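Local coordinates for ricin B lectin (Clostridium thermocellum, PDB 3VSF), which probably hydrolyses beta-1,3-galactan from the chain end as a family 43 glycoside hydrolase, and carries a galactose-binding ricin-type beta-trefoil module, at residues M135-E138 and G144-R147. Numbering follows the deposited sequence.
Sequences MHWE and GQAR
Trp137 and Arg147 pair as antiparallel hydrogen-bonded neighbours at the loop end of a beta hairpin, whose two strands are the middle pair of one four-stranded blade in the beta-propeller of the family 43 module. Trp137 N donates to Arg147 O at 3.0 Å, and that is the one backbone bond made between 135-138 and 144-147. Just before Arg147 the returning chain passes through two successive inverse gamma turns, centred on Gln145 and Ala146.

On one face of the sheet the Arg147 side chain runs beside the indole. Its guanidinium lies nearly parallel to the ring, the planes 16° apart, with Arg147 NH1 3.5 Å from Trp137 CZ3 at the six-membered end. The chain is bent at chi3 (69°) and the guanidinium lies along the indole; Arg147 NH1 is hydrogen-bonded to Ser165 OG, and NH2 makes a weak bond to Gln145 OE1. Gln145 CB meets the indole edge, 3.9 Å from Trp137 CZ3.

His136 and Glu138 occupy the other face. The imidazole edge faces Arg147 O, with His136 CD2 3.5 Å away, while Glu138, its CG beside the backbone N and its chain bent again at chi2, accepts a bent (135°) 2.8 Å hydrogen bond from His136 NE2 on the anti side of OE1, tilted out of the carboxylate plane.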
loop_
_atom_site.group_PDB
_atom_site.type_symbol
_atom_site.label_atom_id
_atom_site.label_comp_id
_atom_site.label_asym_id
_atom_site.label_seq_id
_atom_site.Cartn_x
_atom_site.Cartn_y
_atom_site.Cartn_z
ATOM N N MET A 135 11.814 17.425 -2.084
ATOM C CA MET A 135 12.627 16.216 -2.011
ATOM C C MET A 135 13.555 16.221 -0.800
ATOM O O MET A 135 13.512 17.132 0.026
ATOM C CB MET A 135 13.446 16.055 -3.293
ATOM C CG MET A 135 14.559 17.079 -3.445
ATOM S SD MET A 135 14.749 17.672 -5.137
ATOM C CE MET A 135 13.265 18.656 -5.320
ATOM N N HIS A 136 14.391 15.192 -0.706
ATOM C CA HIS A 136 15.359 15.071 0.377
ATOM C C HIS A 136 16.772 15.154 -0.188
ATOM O O HIS A 136 17.117 14.428 -1.120
ATOM C CB HIS A 136 15.162 13.746 1.115
ATOM C CG HIS A 136 16.163 13.500 2.201
ATOM N ND1 HIS A 136 16.478 12.235 2.650
ATOM C CD2 HIS A 136 16.916 14.356 2.931
ATOM C CE1 HIS A 136 17.384 12.322 3.607
ATOM N NE2 HIS A 136 17.667 13.597 3.797
ATOM N N TRP A 137 17.588 16.040 0.376
ATOM C CA TRP A 137 18.937 16.265 -0.138
ATOM C C TRP A 137 20.016 15.837 0.854
ATOM O O TRP A 137 19.894 16.067 2.057
ATOM C CB TRP A 137 19.125 17.738 -0.512
ATOM C CG TRP A 137 20.392 18.012 -1.266
ATOM C CD1 TRP A 137 20.554 18.018 -2.621
ATOM C CD2 TRP A 137 21.675 18.323 -0.710
ATOM N NE1 TRP A 137 21.856 18.311 -2.943
ATOM C CE2 TRP A 137 22.565 18.504 -1.787
ATOM C CE3 TRP A 137 22.158 18.464 0.595
ATOM C CZ2 TRP A 137 23.909 18.819 -1.599
ATOM C CZ3 TRP A 137 23.493 18.778 0.778
ATOM C CH2 TRP A 137 24.352 18.952 -0.313
ATOM N N GLU A 138 21.070 15.214 0.336
ATOM C CA GLU A 138 22.207 14.800 1.152
ATOM C C GLU A 138 23.525 15.023 0.412
ATOM O O GLU A 138 23.537 15.235 -0.799
ATOM C CB GLU A 138 22.074 13.334 1.573
ATOM C CG GLU A 138 20.965 13.074 2.582
ATOM C CD GLU A 138 21.214 13.754 3.917
ATOM O OE1 GLU A 138 20.298 13.753 4.766
ATOM O OE2 GLU A 138 22.326 14.287 4.121
ATOM N N GLY A 144 24.733 13.920 7.137
ATOM C CA GLY A 144 24.744 14.977 8.131
ATOM C C GLY A 144 23.894 16.165 7.726
ATOM O O GLY A 144 23.354 16.873 8.577
ATOM N N GLN A 145 23.776 16.383 6.421
ATOM C CA GLN A 145 22.992 17.496 5.898
ATOM C C GLN A 145 21.548 17.077 5.648
ATOM O O GLN A 145 21.127 16.920 4.501
ATOM C CB GLN A 145 23.612 18.024 4.603
ATOM C CG GLN A 145 25.077 18.412 4.725
ATOM C CD GLN A 145 25.299 19.592 5.650
ATOM O OE1 GLN A 145 24.427 20.447 5.807
ATOM N NE2 GLN A 145 26.471 19.644 6.272
ATOM N N ALA A 146 20.792 16.892 6.725
ATOM C CA ALA A 146 19.387 16.525 6.612
ATOM C C ALA A 146 18.561 17.741 6.218
ATOM O O ALA A 146 17.985 18.415 7.071
ATOM C CB ALA A 146 18.885 15.944 7.919
ATOM N N ARG A 147 18.507 18.020 4.921
ATOM C CA ARG A 147 17.824 19.209 4.428
ATOM C C ARG A 147 16.837 18.877 3.315
ATOM O O ARG A 147 16.960 17.855 2.640
ATOM C CB ARG A 147 18.841 20.239 3.933
ATOM C CG ARG A 147 19.712 19.740 2.792
ATOM C CD ARG A 147 20.624 20.831 2.252
ATOM N NE ARG A 147 21.673 21.208 3.194
ATOM C CZ ARG A 147 22.797 21.828 2.845
ATOM N NH1 ARG A 147 23.023 22.130 1.573
ATOM N NH2 ARG A 147 23.700 22.138 3.764
#